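Local coordinates for Lys-gingipain W83 (Porphyromonas gingivalis, PDB 3KM5), which cleaves proteins after lysine as a secreted cysteine protease and probable virulence factor, here represented by its K2 cleaved adhesin domain, a calcium-binding domain haemolytic in vitro when isolated, at residues A[68-82]-A[144-158]. Numbering follows the deposited sequence.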
# COMPACT_ATOMS: atom_id res chain seq x y z
N TYR A 68 -8.56 -1.84 2.52
CA TYR A 68 -7.97 -1.06 3.62
C TYR A 68 -6.83 -1.80 4.32
O TYR A 68 -6.96 -2.96 4.67
CB TYR A 68 -9.04 -0.74 4.68
CG TYR A 68 -10.20 0.16 4.30
CD1 TYR A 68 -10.37 1.42 4.90
CD2 TYR A 68 -11.16 -0.28 3.45
CE1 TYR A 68 -11.44 2.22 4.62
CE2 TYR A 68 -12.26 0.53 3.15
CZ TYR A 68 -12.38 1.76 3.75
OH TYR A 68 -13.50 2.53 3.42
N LEU A 69 -5.79 -1.06 4.55
CA LEU A 69 -4.64 -1.50 5.35
C LEU A 69 -4.59 -0.58 6.57
O LEU A 69 -4.37 0.62 6.42
CB LEU A 69 -3.36 -1.39 4.52
CG LEU A 69 -2.05 -1.66 5.27
CD1 LEU A 69 -1.99 -3.09 5.65
CD2 LEU A 69 -0.91 -1.34 4.38
N ILE A 70 -4.78 -1.15 7.76
CA ILE A 70 -4.99 -0.39 8.99
C ILE A 70 -3.91 -0.65 10.04
O ILE A 70 -3.60 -1.79 10.40
CB ILE A 70 -6.39 -0.73 9.59
CG1 ILE A 70 -7.47 -0.47 8.56
CG2 ILE A 70 -6.70 0.06 10.87
CD1 ILE A 70 -8.90 -1.00 8.92
N SER A 71 -3.31 0.44 10.51
CA SER A 71 -2.22 0.35 11.49
C SER A 71 -2.71 -0.14 12.84
O SER A 71 -3.89 -0.21 13.13
CB SER A 71 -1.58 1.72 11.69
OG SER A 71 -2.45 2.62 12.38
N LYS A 72 -1.74 -0.46 13.69
CA LYS A 72 -1.95 -0.60 15.12
C LYS A 72 -2.30 0.77 15.69
O LYS A 72 -2.20 1.81 15.01
CB LYS A 72 -0.66 -1.17 15.76
CG LYS A 72 0.52 -0.20 15.77
CD LYS A 72 1.79 -0.90 16.32
CE LYS A 72 2.99 0.03 16.34
NZ LYS A 72 4.20 -0.63 16.93
N ASP A 73 -2.69 0.78 16.96
CA ASP A 73 -2.91 2.02 17.69
C ASP A 73 -1.62 2.85 17.71
O ASP A 73 -0.58 2.40 18.22
CB ASP A 73 -3.40 1.69 19.11
CG ASP A 73 -3.76 2.90 19.92
OD1 ASP A 73 -3.21 4.00 19.69
OD2 ASP A 73 -4.61 2.76 20.82
N VAL A 74 -1.69 4.01 17.06
CA VAL A 74 -0.60 4.98 16.98
C VAL A 74 -0.97 6.31 17.62
O VAL A 74 -0.45 7.39 17.22
CB VAL A 74 -0.04 5.15 15.52
CG1 VAL A 74 0.61 3.87 15.02
CG2 VAL A 74 -1.13 5.63 14.53
N THR A 75 -1.83 6.26 18.65
CA THR A 75 -2.22 7.49 19.34
C THR A 75 -0.98 8.29 19.68
O THR A 75 -0.04 7.78 20.29
CB THR A 75 -3.02 7.18 20.61
OG1 THR A 75 -4.26 6.54 20.26
CG2 THR A 75 -3.32 8.49 21.37
N GLY A 76 -0.99 9.56 19.31
CA GLY A 76 0.20 10.42 19.46
C GLY A 76 0.92 10.77 18.17
O GLY A 76 1.69 11.74 18.11
N ALA A 77 0.62 10.02 17.11
CA ALA A 77 1.22 10.27 15.82
C ALA A 77 0.74 11.61 15.27
O ALA A 77 -0.45 11.90 15.34
CB ALA A 77 0.85 9.13 14.86
N THR A 78 1.67 12.41 14.77
CA THR A 78 1.40 13.69 14.19
C THR A 78 1.69 13.72 12.69
O THR A 78 1.23 14.62 11.99
CB THR A 78 2.22 14.77 14.87
OG1 THR A 78 3.61 14.38 14.89
CG2 THR A 78 1.78 14.96 16.33
N LYS A 79 2.48 12.75 12.18
CA LYS A 79 2.92 12.73 10.79
C LYS A 79 3.06 11.27 10.38
O LYS A 79 3.50 10.45 11.18
CB LYS A 79 4.25 13.46 10.58
CG LYS A 79 4.42 14.05 9.17
CD LYS A 79 3.62 15.35 9.00
CE LYS A 79 4.42 16.57 9.37
NZ LYS A 79 3.59 17.81 9.60
N VAL A 80 2.68 10.93 9.14
CA VAL A 80 3.10 9.66 8.53
C VAL A 80 3.86 9.99 7.22
O VAL A 80 3.41 10.81 6.42
CB VAL A 80 1.90 8.67 8.34
CG1 VAL A 80 0.79 9.24 7.38
CG2 VAL A 80 2.41 7.30 7.88
N LYS A 81 5.04 9.42 7.06
CA LYS A 81 5.83 9.57 5.87
C LYS A 81 6.01 8.16 5.30
O LYS A 81 6.26 7.20 6.06
CB LYS A 81 7.17 10.23 6.19
CG LYS A 81 8.05 10.41 4.96
CD LYS A 81 9.09 9.39 4.86
CE LYS A 81 10.21 9.72 5.78
NZ LYS A 81 11.40 8.90 5.48
N TYR A 82 5.95 7.99 4.00
CA TYR A 82 6.01 6.66 3.41
C TYR A 82 6.48 6.80 1.97
O TYR A 82 6.57 7.91 1.43
CB TYR A 82 4.65 5.94 3.46
CG TYR A 82 3.55 6.71 2.76
CD1 TYR A 82 3.23 6.46 1.43
CD2 TYR A 82 2.88 7.77 3.39
CE1 TYR A 82 2.24 7.19 0.76
CE2 TYR A 82 1.90 8.50 2.73
CZ TYR A 82 1.58 8.21 1.44
OH TYR A 82 0.62 8.98 0.82
N GLU A 144 8.13 9.55 -2.41
CA GLU A 144 7.96 9.92 -1.01
C GLU A 144 6.70 10.77 -0.82
O GLU A 144 6.42 11.65 -1.62
CB GLU A 144 9.19 10.68 -0.50
CG GLU A 144 9.13 10.97 1.01
CD GLU A 144 10.35 11.65 1.60
OE1 GLU A 144 11.31 11.94 0.87
OE2 GLU A 144 10.31 11.91 2.82
N ARG A 145 6.00 10.54 0.27
CA ARG A 145 4.90 11.39 0.72
C ARG A 145 4.97 11.61 2.21
O ARG A 145 5.40 10.71 2.90
CB ARG A 145 3.55 10.72 0.40
CG ARG A 145 3.24 10.61 -1.09
CD ARG A 145 2.96 11.96 -1.72
NE ARG A 145 2.70 11.90 -3.16
CZ ARG A 145 3.54 12.27 -4.12
NH1 ARG A 145 4.78 12.65 -3.86
NH2 ARG A 145 3.17 12.20 -5.38
N THR A 146 4.57 12.78 2.67
CA THR A 146 4.50 13.12 4.09
C THR A 146 3.12 13.76 4.31
O THR A 146 2.80 14.79 3.71
CB THR A 146 5.65 14.11 4.45
OG1 THR A 146 6.91 13.53 4.16
CG2 THR A 146 5.61 14.48 5.92
N VAL A 147 2.34 13.14 5.20
CA VAL A 147 0.95 13.50 5.39
C VAL A 147 0.73 13.88 6.85
O VAL A 147 1.11 13.16 7.76
CB VAL A 147 0.05 12.33 5.01
CG1 VAL A 147 -1.41 12.61 5.36
CG2 VAL A 147 0.20 12.07 3.52
N ASP A 148 0.14 15.05 7.05
CA ASP A 148 -0.18 15.56 8.37
C ASP A 148 -1.33 14.73 8.98
O ASP A 148 -2.29 14.44 8.30
CB ASP A 148 -0.66 17.02 8.29
CG ASP A 148 0.37 18.00 7.77
OD1 ASP A 148 1.56 17.68 7.68
OD2 ASP A 148 -0.07 19.14 7.49
N LEU A 149 -1.20 14.34 10.26
CA LEU A 149 -2.26 13.59 10.93
C LEU A 149 -3.00 14.49 11.93
O LEU A 149 -2.35 15.14 12.76
CB LEU A 149 -1.71 12.36 11.63
CG LEU A 149 -0.92 11.41 10.73
CD1 LEU A 149 -0.27 10.32 11.58
CD2 LEU A 149 -1.81 10.81 9.70
N PRO A 150 -4.34 14.58 11.81
CA PRO A 150 -5.12 15.42 12.74
C PRO A 150 -4.95 14.99 14.17
O PRO A 150 -4.68 13.82 14.46
CB PRO A 150 -6.56 15.18 12.30
CG PRO A 150 -6.48 14.64 10.91
CD PRO A 150 -5.17 13.97 10.77
N ALA A 151 -5.08 15.94 15.07
CA ALA A 151 -5.04 15.65 16.48
C ALA A 151 -6.09 14.60 16.82
O ALA A 151 -7.22 14.67 16.36
CB ALA A 151 -5.33 16.92 17.25
N GLY A 152 -5.72 13.66 17.64
CA GLY A 152 -6.63 12.57 18.01
C GLY A 152 -6.51 11.31 17.14
O GLY A 152 -7.12 10.29 17.45
N THR A 153 -5.72 11.35 16.07
CA THR A 153 -5.53 10.17 15.22
C THR A 153 -5.10 8.99 16.10
O THR A 153 -4.13 9.07 16.85
CB THR A 153 -4.48 10.43 14.15
OG1 THR A 153 -4.98 11.39 13.21
CG2 THR A 153 -4.09 9.12 13.42
N LYS A 154 -5.82 7.87 15.95
CA LYS A 154 -5.52 6.63 16.65
C LYS A 154 -5.08 5.51 15.68
O LYS A 154 -4.19 4.73 15.98
CB LYS A 154 -6.76 6.19 17.43
CG LYS A 154 -6.65 4.87 18.17
CD LYS A 154 -7.85 4.74 19.12
CE LYS A 154 -7.89 3.44 19.87
NZ LYS A 154 -9.26 3.24 20.42
N TYR A 155 -5.74 5.43 14.53
CA TYR A 155 -5.38 4.47 13.49
C TYR A 155 -5.22 5.20 12.19
O TYR A 155 -5.97 6.13 11.90
CB TYR A 155 -6.44 3.37 13.33
CG TYR A 155 -6.76 2.58 14.59
CD1 TYR A 155 -5.93 1.54 15.01
CD2 TYR A 155 -7.88 2.87 15.35
CE1 TYR A 155 -6.22 0.80 16.13
CE2 TYR A 155 -8.17 2.13 16.51
CZ TYR A 155 -7.34 1.11 16.89
OH TYR A 155 -7.69 0.40 18.04
N VAL A 156 -4.25 4.75 11.41
CA VAL A 156 -4.00 5.27 10.07
C VAL A 156 -4.27 4.13 9.09
O VAL A 156 -3.80 3.01 9.29
CB VAL A 156 -2.56 5.78 9.95
CG1 VAL A 156 -2.23 6.15 8.48
CG2 VAL A 156 -2.31 6.97 10.89
N ALA A 157 -5.04 4.41 8.05
CA ALA A 157 -5.34 3.43 7.03
C ALA A 157 -4.87 3.90 5.67
O ALA A 157 -4.93 5.10 5.38
CB ALA A 157 -6.87 3.19 6.97
N PHE A 158 -4.43 2.97 4.84
CA PHE A 158 -4.19 3.20 3.42
C PHE A 158 -5.27 2.42 2.68
O PHE A 158 -5.49 1.22 2.92
CB PHE A 158 -2.79 2.69 3.03
CG PHE A 158 -1.70 3.44 3.66
CD1 PHE A 158 -1.07 4.48 2.98
CD2 PHE A 158 -1.26 3.10 4.92
CE1 PHE A 158 -0.05 5.20 3.58
CE2 PHE A 158 -0.24 3.81 5.52
CZ PHE A 158 0.39 4.87 4.84
O HOH W 1 -2.45 11.13 17.30
O HOH W 2 -1.69 14.81 15.62
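Tyr82 and Phe158 meet edge to face between the two sheets of the adhesin domain's jelly roll, and the pair illustrates how two loops that pass from sheet to sheet, 71-78 and 149-154, join the sheets at one end of the β-sandwich. In one sheet strand 79-82 runs antiparallel to 144-148; in the other, 68-70 pairs with 155-158. From its CB, Phe158 begins beside the CB of Leu69, its hydrogen-bonded partner, 4.4 Å away. The ring then leaves its own sheet, with CG anti to the carbonyl carbon (chi1 -65°), and sends CE1 over the centre of the Tyr82 ring, 3.9 Å from Tyr82 CD2. At the far end Phe158 CZ lies 4.4 Å from Val80 CG2. The ring planes stand at 80°, a T-shaped stack in which Phe158 supplies the edge. Across the opposite face of Tyr82 lies Arg145, whose CB makes a CH-pi contact 3.8 Å from the ring centroid, while Val147 CG2 sits at the ring's edge. The hydroxyl of the buried Tyr82 hydrogen-bonds to that of Tyr95, and the guanidinium of Arg145 goes on to a salt bridge with Glu115.

Leu149 and Val156 continue the apolar filling toward the loops, Leu149 CD1 reaching Ala77 CB at 3.7 Å. Where strand 68-70 gives way to the loop, Ser71 OG, not Ser71 O, accepts a nearly straight bond from Val156 N at 3.0 Å; set between the backbone N and carbonyl carbon (chi1 69°), it also donates to Lys72 O. On the outer surface Lys79 NZ forms a salt bridge with Asp148 OD1 at 2.8 Å, approaching from above the carboxylate plane. Two waters knit the turns, one linking Gly76 and Ala77 to Thr153, the other Ala77 to Leu149. Aromatic and aliphatic groups thus join the sheets inside, whereas side-chain hydroxyls, charges and water complete the polar bonding around them.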